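Tyrosine recombinase XerH (Helicobacter pylori, PDB 5JK0) cuts and rejoins DNA as a site-specific tyrosine recombinase, recombining difH sites in chromosome segregation. Local coordinates at residues K89-T94 against A98-K103; N201-K206 against L274-Q279; T318-K323 against L327-E332. All blocks are in the same frame, centred on the assembly; numbering follows the deposited sequence.

Contact 1: residues K89-T94 against A98-K103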
loop_
_atom_site.group_PDB
_atom_site.type_symbol
_atom_site.label_atom_id
_atom_site.label_comp_id
_atom_site.label_asym_id
_atom_site.label_seq_id
_atom_site.Cartn_x
_atom_site.Cartn_y
_atom_site.Cartn_z
ATOM N N LYS D 89 -6.599 33.907 14.292
ATOM C CA LYS D 89 -7.253 33.740 15.585
ATOM C C LYS D 89 -6.560 32.692 16.453
ATOM O O LYS D 89 -6.660 32.733 17.679
ATOM C CB LYS D 89 -8.727 33.369 15.394
ATOM C CG LYS D 89 -8.956 32.087 14.607
ATOM C CD LYS D 89 -10.440 31.796 14.455
ATOM C CE LYS D 89 -10.678 30.510 13.679
ATOM N NZ LYS D 89 -12.130 30.203 13.551
ATOM N N ALA D 90 -5.850 31.763 15.820
ATOM C CA ALA D 90 -5.205 30.676 16.549
ATOM C C ALA D 90 -3.847 31.080 17.116
ATOM O O ALA D 90 -3.412 30.544 18.134
ATOM C CB ALA D 90 -5.052 29.455 15.655
ATOM N N ARG D 91 -3.179 32.025 16.460
ATOM C CA ARG D 91 -1.845 32.440 16.886
ATOM C C ARG D 91 -1.875 33.141 18.243
ATOM O O ARG D 91 -0.843 33.283 18.898
ATOM C CB ARG D 91 -1.203 33.365 15.846
ATOM C CG ARG D 91 -1.667 34.813 15.932
ATOM C CD ARG D 91 -0.835 35.720 15.039
ATOM N NE ARG D 91 -1.112 37.133 15.287
ATOM C CZ ARG D 91 -0.479 37.869 16.194
ATOM N NH1 ARG D 91 0.472 37.327 16.944
ATOM N NH2 ARG D 91 -0.795 39.145 16.356
ATOM N N LEU D 92 -3.062 33.570 18.662
ATOM C CA LEU D 92 -3.209 34.324 19.900
ATOM C C LEU D 92 -3.636 33.457 21.081
ATOM O O LEU D 92 -3.371 33.802 22.232
ATOM C CB LEU D 92 -4.223 35.455 19.709
ATOM C CG LEU D 92 -3.881 36.534 18.678
ATOM C CD1 LEU D 92 -5.006 37.552 18.580
ATOM C CD2 LEU D 92 -2.567 37.214 19.031
ATOM N N ILE D 93 -4.302 32.339 20.803
ATOM C CA ILE D 93 -4.910 31.550 21.874
ATOM C C ILE D 93 -4.586 30.057 21.838
ATOM O O ILE D 93 -5.227 29.270 22.533
ATOM C CB ILE D 93 -6.448 31.697 21.863
ATOM C CG1 ILE D 93 -7.020 31.219 20.527
ATOM C CG2 ILE D 93 -6.857 33.137 22.144
ATOM C CD1 ILE D 93 -8.526 31.339 20.434
ATOM N N THR D 94 -3.600 29.660 21.039
ATOM C CA THR D 94 -3.200 28.255 20.993
ATOM C C THR D 94 -2.525 27.855 22.303
ATOM O O THR D 94 -2.830 26.811 22.882
ATOM C CB THR D 94 -2.249 27.964 19.816
ATOM O OG1 THR D 94 -2.935 28.190 18.580
ATOM C CG2 THR D 94 -1.772 26.520 19.861
ATOM N N ALA D 98 1.528 33.967 22.884
ATOM C CA ALA D 98 1.023 34.080 21.522
ATOM C C ALA D 98 2.123 33.820 20.499
ATOM O O ALA D 98 3.299 34.082 20.757
ATOM C CB ALA D 98 0.407 35.453 21.300
ATOM N N PHE D 99 1.732 33.299 19.341
ATOM C CA PHE D 99 2.658 33.110 18.233
ATOM C C PHE D 99 2.817 34.418 17.470
ATOM O O PHE D 99 1.939 34.805 16.700
ATOM C CB PHE D 99 2.171 32.002 17.296
ATOM C CG PHE D 99 2.112 30.644 17.940
ATOM C CD1 PHE D 99 2.943 30.326 19.002
ATOM C CD2 PHE D 99 1.223 29.685 17.482
ATOM C CE1 PHE D 99 2.890 29.078 19.592
ATOM C CE2 PHE D 99 1.165 28.435 18.068
ATOM C CZ PHE D 99 2.000 28.132 19.125
ATOM N N ASN D 100 3.939 35.097 17.685
ATOM C CA ASN D 100 4.142 36.425 17.116
ATOM C C ASN D 100 5.018 36.434 15.865
ATOM O O ASN D 100 5.437 37.496 15.407
ATOM C CB ASN D 100 4.750 37.354 18.171
ATOM C CG ASN D 100 3.822 37.589 19.346
ATOM O OD1 ASN D 100 2.601 37.633 19.190
ATOM N ND2 ASN D 100 4.396 37.739 20.534
ATOM N N SER D 101 5.286 35.257 15.308
ATOM C CA SER D 101 6.162 35.158 14.144
ATOM C C SER D 101 5.702 34.093 13.153
ATOM O O SER D 101 5.045 33.122 13.529
ATOM C CB SER D 101 7.596 34.866 14.590
ATOM O OG SER D 101 8.441 34.640 13.475
ATOM N N LEU D 102 6.058 34.281 11.884
ATOM C CA LEU D 102 5.771 33.290 10.849
ATOM C C LEU D 102 6.550 32.006 11.102
ATOM O O LEU D 102 6.146 30.928 10.666
ATOM C CB LEU D 102 6.110 33.837 9.460
ATOM C CG LEU D 102 5.160 34.869 8.847
ATOM C CD1 LEU D 102 5.646 35.280 7.466
ATOM C CD2 LEU D 102 3.743 34.318 8.777
ATOM N N LYS D 103 7.669 32.131 11.808
ATOM C CA LYS D 103 8.517 30.984 12.117
ATOM C C LYS D 103 7.850 30.033 13.110
ATOM O O LYS D 103 8.300 28.901 13.291
ATOM C CB LYS D 103 9.867 31.453 12.663
ATOM C CG LYS D 103 10.699 32.240 11.661
ATOM C CD LYS D 103 12.026 32.681 12.265
ATOM C CE LYS D 103 12.862 33.456 11.258
ATOM N NZ LYS D 103 14.143 33.936 11.846
#
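R91 and F99 meet backbone to backbone where the loop after helix 74-93 folds back on the end of that helix: the amide N of F99 gives a hydrogen bond to O of R91 at 2.6 Å, lying in the plane of that carbonyl. The nearest alpha carbons are those of L92 and A98, 4.5 Å apart. The R91 side chain then doubles the grip. With CG between the backbone N and the carbonyl carbon (chi1 81°) and the chain extended from there, it runs past F99 so that one nitrogen, NH1, serves two acceptors. NH1 reaches O of F99 at 2.9 Å, approaching from above that carbonyl's plane, and OD1 of N100 at 3.1 Å, on a lone pair of the amide, the more bent bond of the two. Both oxygens lie close to the guanidinium plane, while the amide plane is turned 67° from it. CD2 of L92 covers one guanidinium face and also touches CB of A98. Beyond, CE2 of F99 packs on T94 CB at 3.9 Å, and the F99 side chain also touches M109. The C-terminal end of helix 74-93 is thus bound to the loop leading to helix 107-117, at the surface of the core-binding domain.

Contact 2: residues N201-K206 against L274-Q279. With nucleotides of chain H.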
loop_
_atom_site.group_PDB
_atom_site.type_symbol
_atom_site.label_atom_id
_atom_site.label_comp_id
_atom_site.label_asym_id
_atom_site.label_seq_id
_atom_site.Cartn_x
_atom_site.Cartn_y
_atom_site.Cartn_z
ATOM N N ASN D 201 -30.187 21.353 -27.417
ATOM C CA ASN D 201 -29.880 20.475 -26.294
ATOM C C ASN D 201 -29.853 19.000 -26.676
ATOM O O ASN D 201 -29.003 18.249 -26.199
ATOM C CB ASN D 201 -30.881 20.699 -25.160
ATOM C CG ASN D 201 -30.761 22.080 -24.544
ATOM O OD1 ASN D 201 -30.107 22.964 -25.099
ATOM N ND2 ASN D 201 -31.394 22.273 -23.393
ATOM N N ARG D 202 -30.780 18.584 -27.534
ATOM C CA ARG D 202 -30.813 17.197 -27.984
ATOM C C ARG D 202 -29.549 16.848 -28.761
ATOM O O ARG D 202 -28.951 15.797 -28.542
ATOM C CB ARG D 202 -32.049 16.928 -28.843
ATOM C CG ARG D 202 -33.337 16.795 -28.050
ATOM C CD ARG D 202 -34.388 16.039 -28.843
ATOM N NE ARG D 202 -34.700 16.698 -30.107
ATOM C CZ ARG D 202 -35.396 16.133 -31.088
ATOM N NH1 ARG D 202 -35.638 16.805 -32.205
ATOM N NH2 ARG D 202 -35.848 14.894 -30.954
ATOM N N LEU D 203 -29.144 17.738 -29.662
ATOM C CA LEU D 203 -27.940 17.527 -30.457
ATOM C C LEU D 203 -26.694 17.486 -29.575
ATOM O O LEU D 203 -25.798 16.675 -29.795
ATOM C CB LEU D 203 -27.797 18.622 -31.517
ATOM C CG LEU D 203 -26.551 18.556 -32.403
ATOM C CD1 LEU D 203 -26.497 17.242 -33.168
ATOM C CD2 LEU D 203 -26.508 19.737 -33.359
ATOM N N LEU D 204 -26.650 18.360 -28.575
ATOM C CA LEU D 204 -25.505 18.448 -27.673
ATOM C C LEU D 204 -25.305 17.167 -26.872
ATOM O O LEU D 204 -24.194 16.638 -26.794
ATOM C CB LEU D 204 -25.670 19.636 -26.720
ATOM C CG LEU D 204 -24.610 19.797 -25.628
ATOM C CD1 LEU D 204 -23.226 19.951 -26.238
ATOM C CD2 LEU D 204 -24.937 20.981 -24.732
ATOM N N ILE D 205 -26.386 16.671 -26.279
ATOM C CA ILE D 205 -26.322 15.496 -25.416
ATOM C C ILE D 205 -26.057 14.218 -26.210
ATOM O O ILE D 205 -25.284 13.365 -25.776
ATOM C CB ILE D 205 -27.622 15.341 -24.598
ATOM C CG1 ILE D 205 -27.825 16.564 -23.701
ATOM C CG2 ILE D 205 -27.586 14.075 -23.756
ATOM C CD1 ILE D 205 -29.023 16.466 -22.785
ATOM N N LYS D 206 -26.679 14.094 -27.378
ATOM C CA LYS D 206 -26.518 12.893 -28.195
ATOM C C LYS D 206 -25.082 12.710 -28.682
ATOM O O LYS D 206 -24.574 11.589 -28.711
ATOM C CB LYS D 206 -27.473 12.918 -29.388
ATOM C CG LYS D 206 -28.918 12.652 -29.008
ATOM C CD LYS D 206 -29.751 12.221 -30.200
ATOM C CE LYS D 206 -31.191 11.964 -29.781
ATOM N NZ LYS D 206 -31.835 10.892 -30.587
ATOM N N LEU D 274 -18.809 29.132 -33.296
ATOM C CA LEU D 274 -19.098 28.227 -32.191
ATOM C C LEU D 274 -20.436 27.532 -32.432
ATOM O O LEU D 274 -21.437 28.190 -32.713
ATOM C CB LEU D 274 -19.114 28.989 -30.865
ATOM C CG LEU D 274 -19.119 28.169 -29.577
ATOM C CD1 LEU D 274 -17.857 27.322 -29.471
ATOM C CD2 LEU D 274 -19.252 29.087 -28.374
ATOM N N LEU D 275 -20.448 26.207 -32.330
ATOM C CA LEU D 275 -21.644 25.432 -32.652
ATOM C C LEU D 275 -22.763 25.650 -31.638
ATOM O O LEU D 275 -23.867 26.056 -32.000
ATOM C CB LEU D 275 -21.308 23.941 -32.744
ATOM C CG LEU D 275 -22.459 23.033 -33.183
ATOM C CD1 LEU D 275 -23.022 23.493 -34.517
ATOM C CD2 LEU D 275 -22.002 21.586 -33.266
ATOM N N PHE D 276 -22.476 25.374 -30.370
ATOM C CA PHE D 276 -23.463 25.556 -29.313
ATOM C C PHE D 276 -23.254 26.890 -28.602
ATOM O O PHE D 276 -22.124 27.267 -28.292
ATOM C CB PHE D 276 -23.393 24.403 -28.308
ATOM C CG PHE D 276 -23.571 23.047 -28.930
ATOM C CD1 PHE D 276 -24.830 22.594 -29.287
ATOM C CD2 PHE D 276 -22.479 22.225 -29.154
ATOM C CE1 PHE D 276 -24.996 21.346 -29.861
ATOM C CE2 PHE D 276 -22.639 20.976 -29.726
ATOM C CZ PHE D 276 -23.899 20.537 -30.079
ATOM N N CYS D 277 -24.346 27.601 -28.347
ATOM C CA CYS D 277 -24.266 28.903 -27.698
ATOM C C CYS D 277 -25.513 29.208 -26.876
ATOM O O CYS D 277 -26.581 28.646 -27.117
ATOM C CB CYS D 277 -24.052 30.003 -28.740
ATOM S SG CYS D 277 -25.411 30.189 -29.920
ATOM N N ASN D 278 -25.367 30.103 -25.904
ATOM C CA ASN D 278 -26.502 30.561 -25.115
ATOM C C ASN D 278 -27.300 31.616 -25.871
ATOM O O ASN D 278 -27.057 31.857 -27.053
ATOM C CB ASN D 278 -26.035 31.106 -23.760
ATOM C CG ASN D 278 -24.924 32.137 -23.887
ATOM O OD1 ASN D 278 -24.838 32.863 -24.879
ATOM N ND2 ASN D 278 -24.063 32.201 -22.878
ATOM N N GLN D 279 -28.248 32.249 -25.187
ATOM C CA GLN D 279 -29.093 33.257 -25.815
ATOM C C GLN D 279 -28.309 34.532 -26.113
ATOM O O GLN D 279 -28.696 35.322 -26.975
ATOM C CB GLN D 279 -30.297 33.575 -24.926
ATOM C CG GLN D 279 -31.088 32.350 -24.492
ATOM C CD GLN D 279 -31.638 31.560 -25.666
ATOM O OE1 GLN D 279 -32.005 32.128 -26.695
ATOM N NE2 GLN D 279 -31.694 30.242 -25.516
ATOM P P DG H 4 -29.946 29.565 -22.323
ATOM O OP1 DG H 4 -29.013 30.669 -22.639
ATOM O OP2 DG H 4 -30.425 28.679 -23.408
ATOM O "O5'" DG H 4 -29.305 28.642 -21.180
ATOM C "C5'" DG H 4 -28.028 28.954 -20.623
ATOM C "C4'" DG H 4 -28.127 30.088 -19.616
ATOM O "O4'" DG H 4 -29.247 29.860 -18.734
ATOM C "C3'" DG H 4 -26.937 30.223 -18.686
ATOM O "O3'" DG H 4 -25.913 30.988 -19.308
ATOM C "C2'" DG H 4 -27.537 30.961 -17.490
ATOM C "C1'" DG H 4 -28.999 30.488 -17.488
ATOM N N9 DG H 4 -29.318 29.547 -16.415
ATOM C C8 DG H 4 -29.879 28.299 -16.550
ATOM N N7 DG H 4 -30.058 27.683 -15.414
ATOM C C5 DG H 4 -29.587 28.578 -14.462
ATOM C C6 DG H 4 -29.524 28.460 -13.053
ATOM O O6 DG H 4 -29.882 27.509 -12.346
ATOM N N1 DG H 4 -28.976 29.598 -12.464
ATOM C C2 DG H 4 -28.545 30.708 -13.150
ATOM N N2 DG H 4 -28.044 31.707 -12.408
ATOM N N3 DG H 4 -28.600 30.833 -14.470
ATOM C C4 DG H 4 -29.129 29.733 -15.061
#
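F276 lays its ring against L203 and L204 of helix 198-211, joining a loop to a helix in the interior of the tyrosine recombinase catalytic domain. The ring is reached from two directions. L204 comes over one face: its CD1 sits 3.8 Å from the ring centroid and 15° off the normal, a CH-pi contact, while its CB rests 3.6 Å from CE1 of F276. L203 comes to the edge instead, with CG 4.0 Å from CZ, and its side chain crosses that of F276 at about a right angle. Each leucine holds CG anti to its backbone N, yet their neighbouring places on the helix bring one to the rim of the ring and the other over it. F276 starts out toward the helix, and CG anti to its carbonyl carbon (chi1 -56°) carries the ring on to it, so that CZ comes 3.6 Å from CA of L204. CG of L275 lies over the centre of the opposite face, and the ring is thus sandwiched between two leucines. L203 also touches L258 and W261 of helix 255-264, and L204 touches L289 of helix 286-300.

The same loop goes on to the DNA. Q279, its chain bent at chi2, curls round the phosphate of DG4 of chain H, which it holds from backbone and side chain together: the amide N donates to OP1 at 3.1 Å, and NE2 donates to OP2 at 2.9 Å, with an N-H...O angle of 161°.

Contact 3: residues T318-K323 against L327-E332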
loop_
_atom_site.group_PDB
_atom_site.type_symbol
_atom_site.label_atom_id
_atom_site.label_comp_id
_atom_site.label_asym_id
_atom_site.label_seq_id
_atom_site.Cartn_x
_atom_site.Cartn_y
_atom_site.Cartn_z
ATOM N N THR D 318 -16.884 1.909 -21.233
ATOM C CA THR D 318 -17.205 0.552 -20.807
ATOM C C THR D 318 -17.762 -0.259 -21.971
ATOM O O THR D 318 -17.259 -1.338 -22.280
ATOM C CB THR D 318 -18.222 0.545 -19.652
ATOM O OG1 THR D 318 -17.646 1.183 -18.505
ATOM C CG2 THR D 318 -18.608 -0.882 -19.289
ATOM N N LEU D 319 -18.791 0.277 -22.621
ATOM C CA LEU D 319 -19.434 -0.393 -23.748
ATOM C C LEU D 319 -18.459 -0.661 -24.890
ATOM O O LEU D 319 -18.538 -1.697 -25.554
ATOM C CB LEU D 319 -20.613 0.438 -24.258
ATOM C CG LEU D 319 -21.391 -0.152 -25.436
ATOM C CD1 LEU D 319 -22.027 -1.476 -25.047
ATOM C CD2 LEU D 319 -22.442 0.827 -25.934
ATOM N N LEU D 320 -17.541 0.274 -25.116
ATOM C CA LEU D 320 -16.548 0.125 -26.175
ATOM C C LEU D 320 -15.636 -1.068 -25.910
ATOM O O LEU D 320 -15.274 -1.799 -26.831
ATOM C CB LEU D 320 -15.715 1.401 -26.318
ATOM C CG LEU D 320 -14.581 1.356 -27.346
ATOM C CD1 LEU D 320 -15.118 1.060 -28.736
ATOM C CD2 LEU D 320 -13.795 2.658 -27.337
ATOM N N TYR D 321 -15.274 -1.265 -24.647
ATOM C CA TYR D 321 -14.388 -2.361 -24.277
ATOM C C TYR D 321 -15.122 -3.699 -24.264
ATOM O O TYR D 321 -14.510 -4.751 -24.437
ATOM C CB TYR D 321 -13.750 -2.101 -22.911
ATOM C CG TYR D 321 -12.778 -3.178 -22.486
ATOM C CD1 TYR D 321 -11.502 -3.244 -23.033
ATOM C CD2 TYR D 321 -13.136 -4.131 -21.542
ATOM C CE1 TYR D 321 -10.611 -4.229 -22.651
ATOM C CE2 TYR D 321 -12.250 -5.119 -21.153
ATOM C CZ TYR D 321 -10.990 -5.163 -21.711
ATOM O OH TYR D 321 -10.106 -6.146 -21.325
ATOM N N GLN D 322 -16.434 -3.660 -24.062
ATOM C CA GLN D 322 -17.229 -4.882 -24.046
ATOM C C GLN D 322 -17.493 -5.389 -25.458
ATOM O O GLN D 322 -17.732 -6.578 -25.666
ATOM C CB GLN D 322 -18.557 -4.657 -23.317
ATOM C CG GLN D 322 -18.418 -4.186 -21.878
ATOM C CD GLN D 322 -17.643 -5.158 -21.008
ATOM O OE1 GLN D 322 -17.651 -6.366 -21.243
ATOM N NE2 GLN D 322 -16.964 -4.630 -19.995
ATOM N N LYS D 323 -17.441 -4.482 -26.428
ATOM C CA LYS D 323 -17.780 -4.818 -27.805
ATOM C C LYS D 323 -16.557 -5.178 -28.647
ATOM O O LYS D 323 -16.654 -5.978 -29.577
ATOM C CB LYS D 323 -18.531 -3.655 -28.460
ATOM N N LEU D 327 -7.890 -2.438 -25.831
ATOM C CA LEU D 327 -7.484 -1.409 -24.881
ATOM C C LEU D 327 -6.900 -0.186 -25.586
ATOM O O LEU D 327 -7.109 0.947 -25.153
ATOM C CB LEU D 327 -6.474 -1.978 -23.884
ATOM C CG LEU D 327 -6.310 -1.205 -22.575
ATOM C CD1 LEU D 327 -7.645 -1.082 -21.859
ATOM C CD2 LEU D 327 -5.286 -1.885 -21.684
ATOM N N ILE D 328 -6.170 -0.421 -26.672
ATOM C CA ILE D 328 -5.607 0.666 -27.469
ATOM C C ILE D 328 -6.722 1.490 -28.112
ATOM O O ILE D 328 -6.642 2.719 -28.180
ATOM C CB ILE D 328 -4.656 0.132 -28.561
ATOM C CG1 ILE D 328 -3.478 -0.611 -27.927
ATOM C CG2 ILE D 328 -4.144 1.268 -29.436
ATOM C CD1 ILE D 328 -2.565 0.274 -27.109
ATOM N N LEU D 329 -7.766 0.805 -28.570
ATOM C CA LEU D 329 -8.916 1.466 -29.180
ATOM C C LEU D 329 -9.634 2.365 -28.177
ATOM O O LEU D 329 -10.114 3.441 -28.528
ATOM C CB LEU D 329 -9.889 0.429 -29.746
ATOM C CG LEU D 329 -11.139 0.965 -30.447
ATOM C CD1 LEU D 329 -10.754 1.839 -31.631
ATOM C CD2 LEU D 329 -12.040 -0.179 -30.890
ATOM N N VAL D 330 -9.701 1.914 -26.928
ATOM C CA VAL D 330 -10.313 2.696 -25.858
ATOM C C VAL D 330 -9.528 3.980 -25.619
ATOM O O VAL D 330 -10.108 5.057 -25.474
ATOM C CB VAL D 330 -10.395 1.890 -24.546
ATOM C CG1 VAL D 330 -10.834 2.781 -23.391
ATOM C CG2 VAL D 330 -11.340 0.711 -24.707
ATOM N N GLN D 331 -8.205 3.857 -25.592
ATOM C CA GLN D 331 -7.328 5.002 -25.379
ATOM C C GLN D 331 -7.486 6.050 -26.476
ATOM O O GLN D 331 -7.608 7.242 -26.195
ATOM C CB GLN D 331 -5.870 4.550 -25.306
ATOM C CG GLN D 331 -4.887 5.692 -25.124
ATOM C CD GLN D 331 -3.442 5.242 -25.213
ATOM O OE1 GLN D 331 -3.133 4.224 -25.832
ATOM N NE2 GLN D 331 -2.549 6.001 -24.589
ATOM N N GLU D 332 -7.485 5.594 -27.724
ATOM C CA GLU D 332 -7.563 6.492 -28.872
ATOM C C GLU D 332 -8.935 7.147 -29.002
ATOM O O GLU D 332 -9.042 8.303 -29.409
ATOM C CB GLU D 332 -7.221 5.734 -30.157
ATOM C CG GLU D 332 -5.806 5.181 -30.188
ATOM C CD GLU D 332 -4.758 6.264 -30.363
ATOM O OE1 GLU D 332 -5.096 7.341 -30.897
ATOM O OE2 GLU D 332 -3.595 6.039 -29.966
#
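L320 and Y321 both carry CG anti to the backbone N (chi1 177° and -178°), and from successive positions on helix 309-324 they straddle V330 of helix 327-334. L320 branches at its end: CD1 meets CD2 of L329 at 4.0 Å, the two side chains crossing at about a right angle, while CD2 comes 3.8 Å from CA of V330 and lies almost as near the carbonyl oxygen of L329. V330 answers with one methyl. Its CG2, beside the backbone N, lies 4.1 Å from CD2 of L320 and equally close to CB of Y321, at the edge of the tyrosine ring. Farther along that ring, CE1 lies 4.4 Å from CD1 of L327, a looser touch. The side chains meet through carbon atoms, with no polar bond between the segments, and the axes approach to 9.4 Å at 152°, making a nearly antiparallel helical hairpin. V330 lies close to H336 and Y345, the predicted catalytic histidine and nucleophile, so the packing lies next to the predicted active site. L327 and V330 also touch S342 of helix 339-342, L319 reaches back to helix 178-190, and a third subunit adds packing on L327 from its L339 and on I328 from its Y321.

Overall arrangement
Contact 1 belongs to the core-binding domain, while contacts 2 and 3 share the catalytic domain; its centre lies about 53 Å and 55 Å from theirs, on the opposite side of the chain's centre. Contacts 2 and 3 have centres about 26 Å apart and use different helices. Chemistry follows place: contact 1, at the surface, relies on hydrogen bonds between an arginine, a loop backbone and an amide, whereas the two buried contacts hold their segments together by apolar packing, ring against leucines in contact 2 and leucines, a valine and a tyrosine between two helices in contact 3. Contacts 1 and 3 each join chain neighbours across a short turn; contact 2 bridges distant segments and adds a DNA phosphate grip.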